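Local coordinates for protein ofchtiv-allosamidin (Ostrinia furnacalis, PDB 6JMB) that probably hydrolyses chitin as an insect group IV chitinase of glycosyl hydrolase family 18, and binds the inhibitor allosamidin in its substrate cleft, at residues W13-T18 / K22-D27; P54-D57 / G61-K64; E348-H353 / G359-L364. All blocks are in the same frame, centred on the assembly; numbering follows the deposited sequence.

Interaction 1: W13-T18 / K22-D27. With NAA (2-acetamido-2-deoxy-beta-D-allopyranose), chain B.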
ATOM      1  N   TRP A  13       1.337 -13.897  -2.728  1.00 10.69           N
ATOM      2  CA  TRP A  13       2.496 -14.678  -3.142  1.00 11.48           C
ATOM      3  C   TRP A  13       3.449 -14.962  -1.986  1.00 13.33           C
ATOM      4  O   TRP A  13       4.392 -15.746  -2.156  1.00 14.06           O
ATOM      5  CB  TRP A  13       3.233 -13.958  -4.282  1.00 12.28           C
ATOM      6  CG  TRP A  13       3.544 -12.530  -3.966  1.00 12.20           C
ATOM      7  CD1 TRP A  13       4.682 -12.052  -3.394  1.00 13.92           C
ATOM      8  CD2 TRP A  13       2.696 -11.392  -4.188  1.00 11.99           C
ATOM      9  NE1 TRP A  13       4.603 -10.687  -3.248  1.00 14.39           N
ATOM     10  CE2 TRP A  13       3.390 -10.260  -3.724  1.00 11.96           C
ATOM     11  CE3 TRP A  13       1.419 -11.224  -4.735  1.00 12.24           C
ATOM     12  CZ2 TRP A  13       2.853  -8.976  -3.789  1.00 12.50           C
ATOM     13  CZ3 TRP A  13       0.884  -9.946  -4.797  1.00 11.68           C
ATOM     14  CH2 TRP A  13       1.602  -8.840  -4.326  1.00 12.88           C
ATOM     15  N   ALA A  14       3.228 -14.361  -0.812  1.00 10.90           N
ATOM     16  CA  ALA A  14       4.078 -14.650   0.340  1.00 11.78           C
ATOM     17  C   ALA A  14       3.951 -16.089   0.817  1.00 12.78           C
ATOM     18  O   ALA A  14       4.785 -16.543   1.614  1.00 12.94           O
ATOM     19  CB  ALA A  14       3.753 -13.683   1.482  1.00 12.49           C
ATOM     20  N   THR A  15       2.937 -16.815   0.353  1.00 11.72           N
ATOM     21  CA  THR A  15       2.819 -18.223   0.700  1.00 13.45           C
ATOM     22  C   THR A  15       3.984 -19.043   0.162  1.00 14.16           C
ATOM     23  O   THR A  15       4.262 -20.124   0.696  1.00 15.37           O
ATOM     24  CB  THR A  15       1.482 -18.777   0.199  1.00 14.12           C
ATOM     25  OG1 THR A  15       1.313 -20.116   0.684  1.00 15.97           O
ATOM     26  CG2 THR A  15       1.433 -18.787  -1.327  1.00 14.93           C
ATOM     27  N   TYR A  16       4.679 -18.554  -0.863  1.00 12.61           N
ATOM     28  CA  TYR A  16       5.795 -19.280  -1.456  1.00 13.13           C
ATOM     29  C   TYR A  16       7.122 -19.016  -0.760  1.00 16.78           C
ATOM     30  O   TYR A  16       8.116 -19.682  -1.081  1.00 17.95           O
ATOM     31  CB  TYR A  16       5.926 -18.942  -2.944  1.00 12.86           C
ATOM     32  CG  TYR A  16       4.707 -19.309  -3.743  1.00 13.71           C
ATOM     33  CD1 TYR A  16       4.320 -20.635  -3.883  1.00 16.45           C
ATOM     34  CD2 TYR A  16       3.923 -18.330  -4.338  1.00 14.00           C
ATOM     35  CE1 TYR A  16       3.199 -20.976  -4.607  1.00 15.34           C
ATOM     36  CE2 TYR A  16       2.797 -18.662  -5.064  1.00 14.68           C
ATOM     37  CZ  TYR A  16       2.436 -19.984  -5.189  1.00 15.29           C
ATOM     38  OH  TYR A  16       1.321 -20.326  -5.913  1.00 16.28           O
ATOM     39  N   ARG A  17       7.176 -18.067   0.169  1.00 14.31           N
ATOM     40  CA  ARG A  17       8.377 -17.906   0.963  1.00 14.27           C
ATOM     41  C   ARG A  17       8.557 -19.120   1.870  1.00 14.76           C
ATOM     42  O   ARG A  17       7.611 -19.839   2.185  1.00 17.75           O
ATOM     43  CB  ARG A  17       8.310 -16.598   1.758  1.00 14.30           C
ATOM     44  CG  ARG A  17       8.300 -15.380   0.840  1.00 13.40           C
ATOM     45  CD  ARG A  17       7.863 -14.079   1.504  1.00 12.17           C
ATOM     46  NE  ARG A  17       7.683 -13.062   0.470  1.00 13.44           N
ATOM     47  CZ  ARG A  17       7.130 -11.867   0.654  1.00 12.36           C
ATOM     48  NH1 ARG A  17       6.698 -11.501   1.851  1.00 13.01           N
ATOM     49  NH2 ARG A  17       7.013 -11.037  -0.373  1.00 14.16           N
ATOM     50  N   THR A  18       9.793 -19.357   2.282  1.00 19.60           N
ATOM     51  CA  THR A  18      10.084 -20.549   3.060  1.00 20.72           C
ATOM     52  C   THR A  18      10.354 -20.192   4.514  1.00 19.00           C
ATOM     53  O   THR A  18      10.627 -19.035   4.858  1.00 17.47           O
ATOM     54  CB  THR A  18      11.279 -21.310   2.479  1.00 26.36           C
ATOM     55  OG1 THR A  18      12.449 -20.493   2.571  1.00 27.90           O
ATOM     56  CG2 THR A  18      11.020 -21.670   1.020  1.00 30.82           C
ATOM     57  N   LYS A  22       7.465 -17.557   5.372  1.00 12.35           N
ATOM     58  CA  LYS A  22       6.226 -18.043   4.775  1.00 12.07           C
ATOM     59  C   LYS A  22       5.028 -17.444   5.497  1.00 11.99           C
ATOM     60  O   LYS A  22       4.949 -17.478   6.727  1.00 12.95           O
ATOM     61  CB  LYS A  22       6.177 -19.567   4.876  1.00 14.40           C
ATOM     62  CG  LYS A  22       4.984 -20.199   4.177  1.00 16.31           C
ATOM     63  CD  LYS A  22       5.080 -21.721   4.226  1.00 21.40           C
ATOM     64  CE  LYS A  22       3.766 -22.388   3.853  1.00 26.64           C
ATOM     65  NZ  LYS A  22       3.344 -22.081   2.461  1.00 25.09           N
ATOM     66  N   PHE A  23       4.091 -16.886   4.734  1.00 10.60           N
ATOM     67  CA  PHE A  23       2.916 -16.250   5.323  1.00 11.00           C
ATOM     68  C   PHE A  23       1.712 -16.661   4.491  1.00 11.31           C
ATOM     69  O   PHE A  23       1.584 -16.249   3.334  1.00 11.96           O
ATOM     70  CB  PHE A  23       3.074 -14.727   5.364  1.00 10.81           C
ATOM     71  CG  PHE A  23       2.010 -14.017   6.165  1.00 10.14           C
ATOM     72  CD1 PHE A  23       0.734 -13.846   5.652  1.00 11.05           C
ATOM     73  CD2 PHE A  23       2.298 -13.494   7.413  1.00 10.23           C
ATOM     74  CE1 PHE A  23      -0.242 -13.183   6.380  1.00 11.50           C
ATOM     75  CE2 PHE A  23       1.333 -12.828   8.144  1.00 11.10           C
ATOM     76  CZ  PHE A  23       0.061 -12.673   7.626  1.00 10.34           C
ATOM     77  N   ASP A  24       0.848 -17.477   5.083  1.00 11.80           N
ATOM     78  CA  ASP A  24      -0.340 -18.025   4.448  1.00 11.76           C
ATOM     79  C   ASP A  24      -1.577 -17.312   4.980  1.00 11.24           C
ATOM     80  O   ASP A  24      -1.510 -16.509   5.919  1.00 11.76           O
ATOM     81  CB  ASP A  24      -0.469 -19.521   4.764  1.00 13.59           C
ATOM     82  CG  ASP A  24       0.752 -20.324   4.362  1.00 22.99           C
ATOM     83  OD1 ASP A  24       1.397 -19.978   3.358  1.00 21.53           O
ATOM     84  OD2 ASP A  24       1.059 -21.318   5.057  1.00 31.86           O
ATOM     85  N   VAL A  25      -2.730 -17.645   4.393  1.00 11.51           N
ATOM     86  CA  VAL A  25      -3.991 -17.085   4.882  1.00 12.00           C
ATOM     87  C   VAL A  25      -4.148 -17.322   6.378  1.00 12.83           C
ATOM     88  O   VAL A  25      -4.586 -16.432   7.118  1.00 14.49           O
ATOM     89  CB  VAL A  25      -5.191 -17.632   4.085  1.00 11.29           C
ATOM     90  CG1 VAL A  25      -6.507 -17.278   4.786  1.00 13.60           C
ATOM     91  CG2 VAL A  25      -5.187 -17.072   2.669  1.00 13.68           C
ATOM     92  N   ASP A  26      -3.784 -18.511   6.855  1.00 13.00           N
ATOM     93  CA  ASP A  26      -4.004 -18.800   8.267  1.00 14.55           C
ATOM     94  C   ASP A  26      -3.001 -18.121   9.195  1.00 15.57           C
ATOM     95  O   ASP A  26      -3.087 -18.314  10.413  1.00 17.00           O
ATOM     96  CB  ASP A  26      -4.126 -20.305   8.535  1.00 19.24           C
ATOM     97  CG  ASP A  26      -2.836 -21.066   8.304  1.00 23.38           C
ATOM     98  OD1 ASP A  26      -1.792 -20.456   7.993  1.00 21.71           O
ATOM     99  OD2 ASP A  26      -2.872 -22.309   8.440  1.00 33.05           O
ATOM    100  N   ASP A  27      -2.068 -17.339   8.657  1.00 12.50           N
ATOM    101  CA  ASP A  27      -1.223 -16.468   9.464  1.00 13.29           C
ATOM    102  C   ASP A  27      -1.870 -15.121   9.743  1.00 13.25           C
ATOM    103  O   ASP A  27      -1.360 -14.364  10.574  1.00 14.05           O
ATOM    104  CB  ASP A  27       0.121 -16.255   8.765  1.00 13.44           C
ATOM    105  CG  ASP A  27       1.018 -17.467   8.866  1.00 14.75           C
ATOM    106  OD1 ASP A  27       1.394 -17.826  10.005  1.00 20.78           O
ATOM    107  OD2 ASP A  27       1.338 -18.073   7.828  1.00 14.53           O
TER
HETATM  108  C1  NAA B   2       6.395  -8.975  -6.731  1.00 22.12           C
HETATM  109  C2  NAA B   2       6.222 -10.158  -7.672  1.00 23.97           C
HETATM  110  C3  NAA B   2       7.162 -11.278  -7.317  1.00 26.48           C
HETATM  111  C4  NAA B   2       8.587 -10.847  -7.243  1.00 31.79           C
HETATM  112  C5  NAA B   2       8.720  -9.641  -6.306  1.00 30.58           C
HETATM  113  C6  NAA B   2      10.065  -9.015  -6.355  1.00 35.08           C
HETATM  114  C7  NAA B   2       3.777 -10.277  -8.507  1.00 25.33           C
HETATM  115  C8  NAA B   2       2.338 -10.786  -8.315  1.00 25.21           C
HETATM  116  N2  NAA B   2       4.829 -10.647  -7.507  1.00 22.07           N
HETATM  117  O3  NAA B   2       6.812 -11.707  -5.984  1.00 35.82           O
HETATM  118  O4  NAA B   2       9.334 -11.927  -6.664  1.00 40.60           O
HETATM  119  O5  NAA B   2       7.814  -8.539  -6.706  1.00 29.19           O
HETATM  120  O6  NAA B   2       9.851  -7.640  -5.986  1.00 48.54           O
HETATM  121  O7  NAA B   2       4.066  -9.585  -9.463  1.00 27.22           O
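Thr-15 and Lys-22 run side by side, pointing the same way, whereas Asp-24 crosses Thr-15 at about a right angle; the three meet in the loop that follows strand 5-11, the first strand of the family 18 TIM barrel. The Lys-22 chain leaves with CG anti to the backbone N (chi1 -175°) and bends only at its last torsion, which brings NZ in the carbonyl plane onto a lone pair of Thr-15 O at 2.8 Å. The same ammonium forms a salt bridge with Asp-24, NZ to OD1 3.0 Å, on the syn lone pair. Thr-15 OG1 donates to that OD1 from above the carboxylate plane, at 2.7 Å, so one oxygen takes two donors.

Along the backbone, Phe-23 N and Arg-17 N reach Ala-14 O from opposite faces of its plane, tying the 3-10 turn to the returning chain. The Ala-14 methyl also underlies one face of the Arg-17 guanidinium, CB standing 3.6 Å from its plane. Trp-13 points away from the 22-27 segment and serves the glycan pocket: NAA N2 sits 4.0 Å above the centre of the indole, and Trp-13 CD1 approaches NAA O3 at 3.4 Å.

Interaction 2: P54-D57 / G61-K64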
ATOM      1  N   PRO A  54      -3.826 -19.049 -10.599  1.00 12.11           N
ATOM      2  CA  PRO A  54      -4.990 -19.931 -10.408  1.00 12.29           C
ATOM      3  C   PRO A  54      -4.695 -21.184  -9.601  1.00 11.95           C
ATOM      4  O   PRO A  54      -5.583 -21.661  -8.886  1.00 12.89           O
ATOM      5  CB  PRO A  54      -5.436 -20.254 -11.843  1.00 13.28           C
ATOM      6  CG  PRO A  54      -4.234 -19.951 -12.697  1.00 13.48           C
ATOM      7  CD  PRO A  54      -3.536 -18.804 -12.020  1.00 12.13           C
ATOM      8  N   GLU A  55      -3.476 -21.728  -9.678  1.00 12.44           N
ATOM      9  CA  GLU A  55      -3.159 -22.901  -8.867  1.00 13.08           C
ATOM     10  C   GLU A  55      -3.367 -22.611  -7.385  1.00 14.08           C
ATOM     11  O   GLU A  55      -3.952 -23.424  -6.663  1.00 14.47           O
ATOM     12  CB  GLU A  55      -1.730 -23.371  -9.146  1.00 15.25           C
ATOM     13  CG  GLU A  55      -1.269 -24.566  -8.299  1.00 18.34           C
ATOM     14  CD  GLU A  55      -2.038 -25.846  -8.582  1.00 29.01           C
ATOM     15  OE1 GLU A  55      -2.683 -25.946  -9.647  1.00 22.54           O
ATOM     16  OE2 GLU A  55      -1.988 -26.761  -7.732  1.00 32.03           O
ATOM     17  N   LEU A  56      -2.918 -21.442  -6.925  1.00 13.42           N
ATOM     18  CA  LEU A  56      -3.131 -21.031  -5.540  1.00 11.97           C
ATOM     19  C   LEU A  56      -4.556 -20.534  -5.325  1.00 10.37           C
ATOM     20  O   LEU A  56      -5.280 -21.037  -4.452  1.00 11.25           O
ATOM     21  CB  LEU A  56      -2.138 -19.916  -5.196  1.00 11.21           C
ATOM     22  CG  LEU A  56      -2.311 -19.234  -3.838  1.00 10.55           C
ATOM     23  CD1 LEU A  56      -2.050 -20.240  -2.721  1.00 12.17           C
ATOM     24  CD2 LEU A  56      -1.374 -18.034  -3.717  1.00 12.95           C
ATOM     25  N   ASP A  57      -4.969 -19.544  -6.126  1.00 11.49           N
ATOM     26  CA  ASP A  57      -6.202 -18.809  -5.863  1.00 10.99           C
ATOM     27  C   ASP A  57      -7.421 -19.711  -5.978  1.00 10.87           C
ATOM     28  O   ASP A  57      -8.381 -19.575  -5.211  1.00 11.42           O
ATOM     29  CB  ASP A  57      -6.372 -17.665  -6.879  1.00 12.81           C
ATOM     30  CG  ASP A  57      -5.165 -16.724  -6.975  1.00 11.40           C
ATOM     31  OD1 ASP A  57      -4.497 -16.450  -5.954  1.00 12.58           O
ATOM     32  OD2 ASP A  57      -4.896 -16.234  -8.099  1.00 12.81           O
ATOM     33  N   GLY A  61      -7.831 -23.270  -3.406  1.00 13.81           N
ATOM     34  CA  GLY A  61      -8.885 -22.663  -2.618  1.00 14.01           C
ATOM     35  C   GLY A  61      -8.497 -21.421  -1.853  1.00 12.10           C
ATOM     36  O   GLY A  61      -9.151 -21.096  -0.859  1.00 12.58           O
ATOM     37  N   ASN A  62      -7.472 -20.693  -2.304  1.00 12.50           N
ATOM     38  CA  ASN A  62      -6.955 -19.589  -1.500  1.00 11.48           C
ATOM     39  C   ASN A  62      -7.937 -18.421  -1.411  1.00 10.39           C
ATOM     40  O   ASN A  62      -8.055 -17.801  -0.348  1.00 11.14           O
ATOM     41  CB  ASN A  62      -5.593 -19.136  -2.016  1.00 11.35           C
ATOM     42  CG  ASN A  62      -4.689 -18.638  -0.908  1.00 11.53           C
ATOM     43  OD1 ASN A  62      -4.527 -19.297   0.118  1.00 13.73           O
ATOM     44  ND2 ASN A  62      -4.089 -17.473  -1.113  1.00 11.40           N
ATOM     45  N   PHE A  63      -8.633 -18.089  -2.509  1.00  9.97           N
ATOM     46  CA  PHE A  63      -9.660 -17.049  -2.446  1.00 10.67           C
ATOM     47  C   PHE A  63     -10.646 -17.357  -1.328  1.00 11.32           C
ATOM     48  O   PHE A  63     -10.966 -16.494  -0.500  1.00 11.60           O
ATOM     49  CB  PHE A  63     -10.468 -17.009  -3.747  1.00 11.90           C
ATOM     50  CG  PHE A  63      -9.794 -16.348  -4.939  1.00 10.72           C
ATOM     51  CD1 PHE A  63      -8.931 -15.263  -4.828  1.00 10.82           C
ATOM     52  CD2 PHE A  63     -10.107 -16.808  -6.207  1.00 11.82           C
ATOM     53  CE1 PHE A  63      -8.378 -14.678  -5.982  1.00 11.18           C
ATOM     54  CE2 PHE A  63      -9.560 -16.236  -7.349  1.00 11.72           C
ATOM     55  CZ  PHE A  63      -8.700 -15.171  -7.243  1.00 10.92           C
ATOM     56  N   LYS A  64     -11.156 -18.594  -1.311  1.00 11.66           N
ATOM     57  CA  LYS A  64     -12.194 -18.965  -0.358  1.00 12.68           C
ATOM     58  C   LYS A  64     -11.649 -19.091   1.060  1.00 12.11           C
ATOM     59  O   LYS A  64     -12.348 -18.750   2.017  1.00 13.60           O
ATOM     60  CB  LYS A  64     -12.861 -20.264  -0.812  1.00 15.89           C
ATOM     61  CG  LYS A  64     -14.037 -20.700   0.044  1.00 26.70           C
ATOM     62  CD  LYS A  64     -15.189 -19.709  -0.041  1.00 29.19           C
ATOM     63  CE  LYS A  64     -16.449 -20.286   0.588  1.00 27.05           C
ATOM     64  NZ  LYS A  64     -17.442 -19.234   0.923  1.00 32.06           N
TER
HETATM   65  O   HOH W   1     -10.796 -20.256  -3.799  1.00 12.85           O
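One face of the Phe-63 ring is covered by Asp-57, whose CB lies 3.5 Å from the ring centroid and 17° off its normal, a CH-pi contact. CB is displaced toward the rim, nearest to CZ, and the carboxylate plane is only 19° from that of the ring, so the acid lies nearly flat along the phenyl. Tyr-38 and Tyr-116 also meet this ring, with their planes strongly inclined to it. The second side-chain pair is Leu-56 with Asn-62, where Leu-56 CD1 rests 3.6 Å from the carboxamide carbon CG of Asn-62. The polar ends find partners outside the two segments: Asp-57 OD1 and Asn-62 ND2 both bond to Tyr-38 OH, while Asp-57 OD2 bonds to Asp-53 N.

The backbone joins the same residues. Asn-62 N donates to Leu-56 O at 3.1 Å, and Phe-63 N donates to Asp-57 O at 3.1 Å with a nearly straight N-H (171°), in the carbonyl plane on a lone pair. A water links Asp-57 O to Lys-64 N. With an alanine in place of Phe-63, the CH-pi face would be gone, and a gap would probably open beside the Asp-57 CB and the two tyrosine rings.

Gly-61, with positive phi, ends helix 54-59 and is at once the N-cap of helix 62-67, so the two short helices follow one another with this glycine as their joint. Strand 49-51 touches Asp-57 and Phe-63 through Ala-51, while Leu-56 packs on Thr-15 and Tyr-16 of the loop after strand 5-11.

Interaction 3: E348-H353 / G359-L364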
ATOM      1  N   GLU A 348       1.984  -9.287   5.511  1.00  9.34           N
ATOM      2  CA  GLU A 348       2.897 -10.416   5.561  1.00  9.67           C
ATOM      3  C   GLU A 348       4.326 -10.030   5.922  1.00  9.98           C
ATOM      4  O   GLU A 348       5.155 -10.932   6.098  1.00 10.98           O
ATOM      5  CB  GLU A 348       2.858 -11.189   4.245  1.00 10.74           C
ATOM      6  CG  GLU A 348       3.463 -10.441   3.071  1.00 10.38           C
ATOM      7  CD  GLU A 348       2.469  -9.573   2.331  1.00  9.68           C
ATOM      8  OE1 GLU A 348       1.310  -9.431   2.783  1.00 11.79           O
ATOM      9  OE2 GLU A 348       2.853  -9.013   1.282  1.00 12.35           O
ATOM     10  N   THR A 349       4.643  -8.737   6.045  1.00  9.77           N
ATOM     11  CA  THR A 349       5.974  -8.335   6.498  1.00  9.59           C
ATOM     12  C   THR A 349       5.961  -7.586   7.825  1.00  9.53           C
ATOM     13  O   THR A 349       6.991  -7.019   8.207  1.00 10.04           O
ATOM     14  CB  THR A 349       6.759  -7.559   5.434  1.00  9.86           C
ATOM     15  OG1 THR A 349       6.076  -6.341   5.124  1.00 10.61           O
ATOM     16  CG2 THR A 349       6.929  -8.389   4.164  1.00 11.43           C
ATOM     17  N   ASP A 350       4.835  -7.549   8.534  1.00  8.97           N
ATOM     18  CA  ASP A 350       4.929  -7.253   9.951  1.00  8.89           C
ATOM     19  C   ASP A 350       5.769  -8.353  10.598  1.00 10.25           C
ATOM     20  O   ASP A 350       6.014  -9.410  10.006  1.00 10.38           O
ATOM     21  CB  ASP A 350       3.526  -7.207  10.575  1.00 10.02           C
ATOM     22  CG  ASP A 350       3.449  -6.333  11.836  1.00  8.95           C
ATOM     23  OD1 ASP A 350       4.491  -5.949  12.415  1.00 10.83           O
ATOM     24  OD2 ASP A 350       2.312  -6.030  12.260  1.00 10.14           O
ATOM     25  N   ASP A 351       6.221  -8.105  11.827  1.00 10.66           N
ATOM     26  CA  ASP A 351       6.892  -9.155  12.596  1.00 10.78           C
ATOM     27  C   ASP A 351       5.813 -10.098  13.137  1.00 11.15           C
ATOM     28  O   ASP A 351       5.477 -10.116  14.324  1.00 11.97           O
ATOM     29  CB  ASP A 351       7.766  -8.558  13.691  1.00 12.62           C
ATOM     30  CG  ASP A 351       8.558  -9.606  14.449  1.00 12.45           C
ATOM     31  OD1 ASP A 351       8.818 -10.698  13.901  1.00 13.35           O
ATOM     32  OD2 ASP A 351       8.923  -9.324  15.610  1.00 13.94           O
ATOM     33  N   PHE A 352       5.253 -10.885  12.215  1.00 10.56           N
ATOM     34  CA  PHE A 352       4.082 -11.692  12.545  1.00 10.86           C
ATOM     35  C   PHE A 352       4.402 -12.814  13.524  1.00 12.71           C
ATOM     36  O   PHE A 352       3.519 -13.232  14.282  1.00 14.63           O
ATOM     37  CB  PHE A 352       3.349 -12.178  11.285  1.00 11.88           C
ATOM     38  CG  PHE A 352       4.160 -13.066  10.370  1.00 10.97           C
ATOM     39  CD1 PHE A 352       5.081 -12.525   9.485  1.00 11.69           C
ATOM     40  CD2 PHE A 352       3.946 -14.436  10.346  1.00 13.14           C
ATOM     41  CE1 PHE A 352       5.805 -13.343   8.613  1.00 12.52           C
ATOM     42  CE2 PHE A 352       4.664 -15.256   9.480  1.00 13.60           C
ATOM     43  CZ  PHE A 352       5.594 -14.709   8.617  1.00 12.73           C
ATOM     44  N   HIS A 353       5.650 -13.276  13.559  1.00 11.84           N
ATOM     45  CA  HIS A 353       6.077 -14.291  14.514  1.00 14.51           C
ATOM     46  C   HIS A 353       6.599 -13.697  15.819  1.00 13.88           C
ATOM     47  O   HIS A 353       6.959 -14.457  16.728  1.00 14.50           O
ATOM     48  CB  HIS A 353       7.183 -15.165  13.910  1.00 15.82           C
ATOM     49  CG  HIS A 353       6.732 -16.064  12.799  1.00 15.74           C
ATOM     50  ND1 HIS A 353       5.560 -16.792  12.847  1.00 14.26           N
ATOM     51  CD2 HIS A 353       7.321 -16.378  11.619  1.00 16.12           C
ATOM     52  CE1 HIS A 353       5.444 -17.507  11.741  1.00 16.16           C
ATOM     53  NE2 HIS A 353       6.499 -17.273  10.979  1.00 16.65           N
ATOM     54  N   GLY A 359       6.274  -8.411  20.712  1.00 15.86           N
ATOM     55  CA  GLY A 359       5.037  -9.128  20.492  1.00 15.77           C
ATOM     56  C   GLY A 359       4.824  -9.432  19.020  1.00 13.23           C
ATOM     57  O   GLY A 359       5.510  -8.916  18.136  1.00 13.90           O
ATOM     58  N   THR A 360       3.851 -10.294  18.750  1.00 12.12           N
ATOM     59  CA  THR A 360       3.504 -10.559  17.361  1.00 12.55           C
ATOM     60  C   THR A 360       2.771  -9.358  16.773  1.00 10.72           C
ATOM     61  O   THR A 360       2.079  -8.618  17.474  1.00 12.45           O
ATOM     62  CB  THR A 360       2.631 -11.810  17.235  1.00 12.93           C
ATOM     63  OG1 THR A 360       1.412 -11.628  17.964  1.00 15.18           O
ATOM     64  CG2 THR A 360       3.365 -13.044  17.757  1.00 13.85           C
ATOM     65  N   PHE A 361       2.926  -9.173  15.467  1.00 10.47           N
ATOM     66  CA  PHE A 361       2.295  -8.075  14.745  1.00 10.15           C
ATOM     67  C   PHE A 361       2.487  -6.721  15.440  1.00  9.67           C
ATOM     68  O   PHE A 361       1.515  -6.018  15.715  1.00 10.34           O
ATOM     69  CB  PHE A 361       0.811  -8.340  14.520  1.00 11.74           C
ATOM     70  CG  PHE A 361       0.515  -9.431  13.521  1.00 10.49           C
ATOM     71  CD1 PHE A 361       0.682  -9.210  12.163  1.00 10.14           C
ATOM     72  CD2 PHE A 361       0.040 -10.666  13.946  1.00 11.63           C
ATOM     73  CE1 PHE A 361       0.397 -10.206  11.244  1.00 11.87           C
ATOM     74  CE2 PHE A 361      -0.249 -11.667  13.026  1.00 12.33           C
ATOM     75  CZ  PHE A 361      -0.076 -11.437  11.681  1.00 12.09           C
ATOM     76  N   PRO A 362       3.733  -6.324  15.724  1.00 10.28           N
ATOM     77  CA  PRO A 362       3.920  -5.060  16.462  1.00 10.57           C
ATOM     78  C   PRO A 362       3.452  -3.840  15.691  1.00 10.71           C
ATOM     79  O   PRO A 362       2.872  -2.925  16.286  1.00 11.03           O
ATOM     80  CB  PRO A 362       5.431  -5.025  16.724  1.00 11.68           C
ATOM     81  CG  PRO A 362       6.017  -5.878  15.629  1.00 11.32           C
ATOM     82  CD  PRO A 362       5.018  -6.980  15.430  1.00 10.82           C
ATOM     83  N   LEU A 363       3.691  -3.791  14.380  1.00 10.57           N
ATOM     84  CA  LEU A 363       3.247  -2.629  13.620  1.00  9.27           C
ATOM     85  C   LEU A 363       1.730  -2.566  13.558  1.00  9.57           C
ATOM     86  O   LEU A 363       1.139  -1.493  13.744  1.00 10.42           O
ATOM     87  CB  LEU A 363       3.836  -2.666  12.214  1.00  9.04           C
ATOM     88  CG  LEU A 363       5.366  -2.614  12.144  1.00 10.04           C
ATOM     89  CD1 LEU A 363       5.807  -2.523  10.689  1.00 10.96           C
ATOM     90  CD2 LEU A 363       5.905  -1.446  12.969  1.00 11.56           C
ATOM     91  N   LEU A 364       1.084  -3.705  13.305  1.00  8.89           N
ATOM     92  CA  LEU A 364      -0.367  -3.732  13.178  1.00  9.39           C
ATOM     93  C   LEU A 364      -1.046  -3.483  14.521  1.00 10.41           C
ATOM     94  O   LEU A 364      -2.042  -2.751  14.593  1.00 11.08           O
ATOM     95  CB  LEU A 364      -0.797  -5.061  12.560  1.00 10.52           C
ATOM     96  CG  LEU A 364      -2.258  -5.198  12.137  1.00 11.62           C
ATOM     97  CD1 LEU A 364      -2.726  -4.021  11.297  1.00 12.28           C
ATOM     98  CD2 LEU A 364      -2.435  -6.496  11.372  1.00 12.41           C
TER
HETATM   99  O   HOH W   2       8.043  -7.872  17.726  1.00 14.74           O
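Asp-350 grips the start of the helix at Leu-363 and Leu-364 with both carboxylate oxygens, and this is the tight part of the contact. OD1 accepts Leu-363 N on its syn lone pair at 3.0 Å, while OD2 takes Leu-364 N at 2.8 Å, 28° out of the carboxylate plane. CG anti to the backbone N (chi1 -155°) carries the group to these amides, and Asp-351 N adds a third bond from the anti side of OD1. The helix end would probably stabilise this buried negative charge. OD2 also lies in plane at the edge of the Phe-361 ring, one face of which carries Phe-352 CB, 3.8 Å from the centroid.

In the TIM barrel this joins the loop after the eighth parallel strand, 341-345, to the last helix, 362-373. Asp-351 centres an inverse gamma turn, and its O receives Phe-361 N at 3.0 Å, from above the carbonyl plane.

Toward Gly-359 and Thr-360, both exposed, the contact is looser. Thr-360 offers little more than CB, 3.4 Å from Phe-352 O, and CG2 near His-353. Asp-351 OD2, which also bonds to Cys-356 N, reaches Gly-359 O through a water that donates to each, at 2.7 Å to OD2 and 2.8 Å to the carbonyl oxygen.

Interaction 1 lies between the other two: its centre is about 13 Å from that of interaction 2 and 14 Å from that of interaction 3, whereas the centres of 2 and 3 are about 24 Å apart, with nearest atoms about 10 Å from each other. It meets interaction 2 where Val-25 CG2 packs on Asn-62 OD1 at 3.4 Å. Toward interaction 3, the rings of Phe-23 and Phe-352 meet edge-to-face, and Glu-348 packs on Ala-14, Arg-17 and Phe-23. Interaction 1 alone supplies a pocket residue, Trp-13; its Arg-17 side chain is about 9 Å from allosamizoline. The Asp-57 side chain of interaction 2 stands about 9 Å from an inhibitor sugar, and Leu-363 of interaction 3 about 12 Å.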